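Local coordinates for acyl-CoA dehydrogenase domain protein Tcur3483 (Thermomonospora curvata, PDB 6WY9) that binds FAD, here in its reduced form, and probably oxidises CH-CH groups as an acyl-CoA dehydrogenase family flavoprotein, at residues 344-358 and 365-377. Numbering follows the deposited sequence.
Sequences QRTLTGILGAAGRIR and VLAGQIEQLSRQG
An antiparallel pair of helices joined by a connection that includes a 3-10 turn at 353-356 brings Ile370 of helix 369-377 against Leu347, Thr348 and Leu351 of 344-358; the segment axes approach to 9.5 Å at 151°. Ile370 suits the seam because its two branches serve different neighbours: CD1 lies 4.1 Å from Leu347 CD1 and also touches Leu351, while CG2 meets Thr348 OG1. Leu351 CD1 then presses on Val365 CG2 at a tight 3.5 Å, and the small Ala354 lets the valine come close. Trp282 and Val279 of helix 263-286 flank Val365 and Ile370, embedding the turn in the helical C-terminal domain of the acyl-CoA dehydrogenase fold.

Toward Gly377 the seam becomes polar. Thr348 and Ser374 each return their hydroxyl to the carbonyl four residues back, Gln344 O and Ile370 O. The extended Gln344 lays its amide against Leu373 O without a hydrogen bond, that carbonyl already accepting from Gln376 N and Gly377 N; a water bridges Gln344 OE1 (2.8 Å) to Ser374 O. Gly377, bare of a side chain, admits Gln344 OE1 3.5 Å from its CA.

At the other end a second water links Ala354 O, Ile357 O and Val365 N. A chi1 of -165° swings Glu371 CG against Gly355 O (3.6 Å), and a bend at chi2 turns the carboxylate to Arg375, which grips it side-on, NH2 reaching OE1 at 2.7 Å and NE reaching OE2. The carboxylate, which neutralises Arg375, probably eases the stacking of the Arg358 guanidinium on that of Arg375, planes 27° apart, while Arg358 NH2 bonds the backbone of a neighbouring chain, a different protein of the assembly.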
loop_
_atom_site.group_PDB
_atom_site.type_symbol
_atom_site.label_atom_id
_atom_site.label_comp_id
_atom_site.label_asym_id
_atom_site.label_seq_id
_atom_site.Cartn_x
_atom_site.Cartn_y
_atom_site.Cartn_z
ATOM N N GLN A 344 13.836 -3.108 -3.848
ATOM C CA GLN A 344 14.171 -3.838 -5.065
ATOM C C GLN A 344 13.215 -3.493 -6.197
ATOM O O GLN A 344 13.654 -3.268 -7.325
ATOM C CB GLN A 344 14.186 -5.356 -4.797
ATOM C CG GLN A 344 15.427 -5.769 -3.956
ATOM C CD GLN A 344 15.268 -7.077 -3.166
ATOM O OE1 GLN A 344 14.248 -7.769 -3.276
ATOM N NE2 GLN A 344 16.278 -7.399 -2.328
ATOM N N ARG A 345 11.895 -3.499 -5.931
ATOM C CA ARG A 345 10.927 -3.178 -6.983
ATOM C C ARG A 345 11.168 -1.782 -7.505
ATOM O O ARG A 345 11.162 -1.538 -8.713
ATOM C CB ARG A 345 9.481 -3.235 -6.458
ATOM C CG ARG A 345 8.913 -4.640 -6.200
ATOM C CD ARG A 345 7.529 -4.525 -5.506
ATOM N NE ARG A 345 6.539 -3.791 -6.321
ATOM C CZ ARG A 345 5.240 -4.046 -6.253
ATOM N NH1 ARG A 345 4.802 -5.004 -5.448
ATOM N NH2 ARG A 345 4.374 -3.360 -6.965
ATOM N N THR A 346 11.381 -0.848 -6.578
ATOM C CA THR A 346 11.414 0.565 -6.915
ATOM C C THR A 346 12.675 0.914 -7.701
ATOM O O THR A 346 12.597 1.606 -8.713
ATOM C CB THR A 346 11.315 1.401 -5.632
ATOM O OG1 THR A 346 10.110 1.075 -4.933
ATOM C CG2 THR A 346 11.313 2.896 -5.981
ATOM N N LEU A 347 13.845 0.420 -7.257
ATOM C CA LEU A 347 15.098 0.667 -7.965
ATOM C C LEU A 347 15.098 0.017 -9.342
ATOM O O LEU A 347 15.674 0.584 -10.282
ATOM C CB LEU A 347 16.334 0.168 -7.175
ATOM C CG LEU A 347 16.625 0.880 -5.829
ATOM C CD1 LEU A 347 17.869 0.253 -5.117
ATOM C CD2 LEU A 347 16.789 2.463 -5.963
ATOM N N THR A 348 14.483 -1.165 -9.478
ATOM C CA THR A 348 14.345 -1.775 -10.792
ATOM C C THR A 348 13.594 -0.835 -11.752
ATOM O O THR A 348 13.988 -0.664 -12.917
ATOM C CB THR A 348 13.623 -3.141 -10.667
ATOM O OG1 THR A 348 14.475 -4.073 -9.989
ATOM C CG2 THR A 348 13.314 -3.723 -12.063
ATOM N N GLY A 349 12.476 -0.266 -11.298
ATOM C CA GLY A 349 11.771 0.702 -12.132
ATOM C C GLY A 349 12.664 1.864 -12.545
ATOM O O GLY A 349 12.677 2.266 -13.712
ATOM N N ILE A 350 13.447 2.398 -11.600
ATOM C CA ILE A 350 14.309 3.546 -11.916
ATOM C C ILE A 350 15.347 3.181 -12.962
ATOM O O ILE A 350 15.758 4.024 -13.778
ATOM C CB ILE A 350 14.974 4.084 -10.630
ATOM C CG1 ILE A 350 13.872 4.701 -9.722
ATOM C CG2 ILE A 350 16.125 5.082 -10.999
ATOM C CD1 ILE A 350 14.388 5.038 -8.223
ATOM N N LEU A 351 15.801 1.928 -12.957
ATOM C CA LEU A 351 16.786 1.489 -13.924
ATOM C C LEU A 351 16.231 1.394 -15.342
ATOM O O LEU A 351 17.022 1.237 -16.273
ATOM C CB LEU A 351 17.377 0.132 -13.490
ATOM C CG LEU A 351 18.220 0.134 -12.213
ATOM C CD1 LEU A 351 18.802 -1.287 -11.968
ATOM C CD2 LEU A 351 19.378 1.103 -12.363
ATOM N N GLY A 352 14.916 1.502 -15.540
ATOM C CA GLY A 352 14.454 1.517 -16.915
ATOM C C GLY A 352 14.679 0.186 -17.614
ATOM O O GLY A 352 14.662 -0.894 -17.003
ATOM N N ALA A 353 14.952 0.282 -18.919
ATOM C CA ALA A 353 15.077 -0.897 -19.763
ATOM C C ALA A 353 16.179 -1.839 -19.262
ATOM O O ALA A 353 16.059 -3.060 -19.402
ATOM C CB ALA A 353 15.354 -0.459 -21.211
ATOM N N ALA A 354 17.255 -1.292 -18.684
ATOM C CA ALA A 354 18.308 -2.135 -18.121
ATOM C C ALA A 354 17.882 -2.864 -16.840
ATOM O O ALA A 354 18.547 -3.824 -16.438
ATOM C CB ALA A 354 19.552 -1.287 -17.833
ATOM N N GLY A 355 16.790 -2.442 -16.202
ATOM C CA GLY A 355 16.310 -3.118 -15.004
ATOM C C GLY A 355 16.029 -4.608 -15.201
ATOM O O GLY A 355 16.019 -5.372 -14.221
ATOM N N ARG A 356 15.827 -5.042 -16.446
ATOM C CA ARG A 356 15.463 -6.420 -16.713
ATOM C C ARG A 356 16.636 -7.270 -17.178
ATOM O O ARG A 356 16.436 -8.434 -17.548
ATOM C CB ARG A 356 14.339 -6.472 -17.760
ATOM C CG ARG A 356 14.832 -6.251 -19.224
ATOM C CD ARG A 356 13.601 -6.151 -20.142
ATOM N NE ARG A 356 12.902 -4.897 -19.825
ATOM C CZ ARG A 356 12.279 -4.135 -20.726
ATOM N NH1 ARG A 356 12.223 -4.513 -22.010
ATOM N NH2 ARG A 356 11.711 -2.988 -20.333
ATOM N N ILE A 357 17.849 -6.753 -17.158
ATOM C CA ILE A 357 18.976 -7.492 -17.726
ATOM C C ILE A 357 19.677 -8.243 -16.597
ATOM O O ILE A 357 20.013 -7.650 -15.564
ATOM C CB ILE A 357 19.939 -6.555 -18.474
ATOM C CG1 ILE A 357 19.182 -5.773 -19.581
ATOM C CG2 ILE A 357 21.132 -7.351 -19.030
ATOM C CD1 ILE A 357 20.122 -4.913 -20.500
ATOM N N ARG A 358 19.831 -9.563 -16.774
ATOM C CA ARG A 358 20.462 -10.431 -15.791
ATOM C C ARG A 358 21.975 -10.151 -15.679
ATOM O O ARG A 358 22.598 -9.647 -16.620
ATOM C CB ARG A 358 20.226 -11.911 -16.164
ATOM C CG ARG A 358 18.769 -12.415 -15.856
ATOM C CD ARG A 358 18.436 -13.791 -16.459
ATOM N NE ARG A 358 17.093 -14.149 -16.023
ATOM C CZ ARG A 358 16.826 -14.953 -14.992
ATOM N NH1 ARG A 358 17.829 -15.546 -14.334
ATOM N NH2 ARG A 358 15.558 -15.201 -14.648
ATOM N N VAL A 365 23.184 -3.221 -15.463
ATOM C CA VAL A 365 23.642 -2.066 -14.690
ATOM C C VAL A 365 24.018 -2.555 -13.302
ATOM O O VAL A 365 23.305 -3.380 -12.710
ATOM C CB VAL A 365 22.577 -0.953 -14.622
ATOM C CG1 VAL A 365 22.527 -0.197 -15.939
ATOM C CG2 VAL A 365 21.240 -1.576 -14.420
ATOM N N LEU A 366 25.142 -2.057 -12.788
ATOM C CA LEU A 366 25.608 -2.477 -11.477
ATOM C C LEU A 366 25.723 -3.997 -11.450
ATOM O O LEU A 366 25.316 -4.660 -10.492
ATOM C CB LEU A 366 24.672 -1.945 -10.377
ATOM C CG LEU A 366 24.579 -0.402 -10.320
ATOM C CD1 LEU A 366 23.435 0.101 -9.383
ATOM C CD2 LEU A 366 25.938 0.210 -9.913
ATOM N N ALA A 367 26.257 -4.556 -12.547
ATOM C CA ALA A 367 26.476 -5.990 -12.727
ATOM C C ALA A 367 25.187 -6.814 -12.577
ATOM O O ALA A 367 25.257 -8.001 -12.276
ATOM C CB ALA A 367 27.553 -6.521 -11.765
ATOM N N GLY A 368 24.005 -6.218 -12.780
ATOM C CA GLY A 368 22.745 -6.941 -12.642
ATOM C C GLY A 368 22.347 -7.269 -11.216
ATOM O O GLY A 368 21.444 -8.090 -11.016
ATOM N N GLN A 369 22.992 -6.652 -10.216
ATOM C CA GLN A 369 22.777 -7.054 -8.823
ATOM C C GLN A 369 21.333 -6.846 -8.381
ATOM O O GLN A 369 20.788 -7.642 -7.605
ATOM C CB GLN A 369 23.709 -6.259 -7.899
ATOM C CG GLN A 369 25.145 -6.650 -8.032
ATOM C CD GLN A 369 25.990 -5.783 -7.118
ATOM O OE1 GLN A 369 26.161 -6.086 -5.936
ATOM N NE2 GLN A 369 26.468 -4.672 -7.647
ATOM N N ILE A 370 20.735 -5.731 -8.773
ATOM C CA ILE A 370 19.374 -5.459 -8.315
ATOM C C ILE A 370 18.392 -6.386 -9.016
ATOM O O ILE A 370 17.395 -6.830 -8.425
ATOM C CB ILE A 370 19.021 -3.983 -8.532
ATOM C CG1 ILE A 370 19.896 -3.113 -7.590
ATOM C CG2 ILE A 370 17.496 -3.761 -8.247
ATOM C CD1 ILE A 370 20.003 -1.630 -8.000
ATOM N N GLU A 371 18.659 -6.694 -10.285
ATOM C CA GLU A 371 17.857 -7.710 -10.956
ATOM C C GLU A 371 17.954 -9.052 -10.211
ATOM O O GLU A 371 16.934 -9.691 -9.939
ATOM C CB GLU A 371 18.306 -7.833 -12.407
ATOM C CG GLU A 371 17.322 -8.599 -13.311
ATOM C CD GLU A 371 17.380 -10.100 -13.114
ATOM O OE1 GLU A 371 18.485 -10.633 -12.826
ATOM O OE2 GLU A 371 16.314 -10.750 -13.277
ATOM N N GLN A 372 19.173 -9.513 -9.887
ATOM C CA GLN A 372 19.266 -10.805 -9.205
ATOM C C GLN A 372 18.707 -10.754 -7.771
ATOM O O GLN A 372 18.012 -11.692 -7.335
ATOM C CB GLN A 372 20.707 -11.318 -9.209
ATOM C CG GLN A 372 20.831 -12.621 -8.398
ATOM C CD GLN A 372 22.138 -13.314 -8.643
ATOM O OE1 GLN A 372 23.147 -12.659 -8.869
ATOM N NE2 GLN A 372 22.136 -14.646 -8.621
ATOM N N LEU A 373 18.926 -9.641 -7.051
ATOM C CA LEU A 373 18.419 -9.524 -5.679
ATOM C C LEU A 373 16.903 -9.491 -5.645
ATOM O O LEU A 373 16.305 -9.973 -4.684
ATOM C CB LEU A 373 18.989 -8.265 -4.986
ATOM C CG LEU A 373 20.444 -8.437 -4.491
ATOM C CD1 LEU A 373 21.073 -7.096 -4.098
ATOM C CD2 LEU A 373 20.540 -9.445 -3.319
ATOM N N SER A 374 16.261 -8.899 -6.661
ATOM C CA SER A 374 14.804 -8.986 -6.765
ATOM C C SER A 374 14.317 -10.428 -6.802
ATOM O O SER A 374 13.211 -10.720 -6.326
ATOM C CB SER A 374 14.308 -8.300 -8.040
ATOM O OG SER A 374 14.532 -6.910 -7.980
ATOM N N ARG A 375 15.082 -11.323 -7.421
ATOM C CA ARG A 375 14.652 -12.716 -7.473
ATOM C C ARG A 375 14.968 -13.466 -6.190
ATOM O O ARG A 375 14.543 -14.619 -6.052
ATOM C CB ARG A 375 15.303 -13.440 -8.669
ATOM C CG ARG A 375 14.958 -12.817 -10.021
ATOM C CD ARG A 375 15.620 -13.607 -11.128
ATOM N NE ARG A 375 16.916 -13.051 -11.527
ATOM C CZ ARG A 375 18.088 -13.686 -11.422
ATOM N NH1 ARG A 375 18.167 -14.911 -10.854
ATOM N NH2 ARG A 375 19.187 -13.066 -11.859
ATOM N N GLN A 376 15.714 -12.848 -5.268
ATOM C CA GLN A 376 16.042 -13.472 -3.986
ATOM C C GLN A 376 15.300 -12.851 -2.812
ATOM O O GLN A 376 14.967 -13.567 -1.859
ATOM C CB GLN A 376 17.559 -13.399 -3.708
ATOM C CG GLN A 376 18.429 -13.870 -4.819
ATOM C CD GLN A 376 19.905 -13.699 -4.497
ATOM O OE1 GLN A 376 20.255 -13.066 -3.507
ATOM N NE2 GLN A 376 20.772 -14.264 -5.329
ATOM N N GLY A 377 15.038 -11.528 -2.854
ATOM C CA GLY A 377 14.351 -10.862 -1.743
ATOM C C GLY A 377 13.037 -11.518 -1.357
ATOM O O GLY A 377 12.617 -11.466 -0.192
HETATM O O HOH W 1 12.006 -8.581 -4.799
HETATM O O HOH W 2 20.583 -4.997 -14.920
#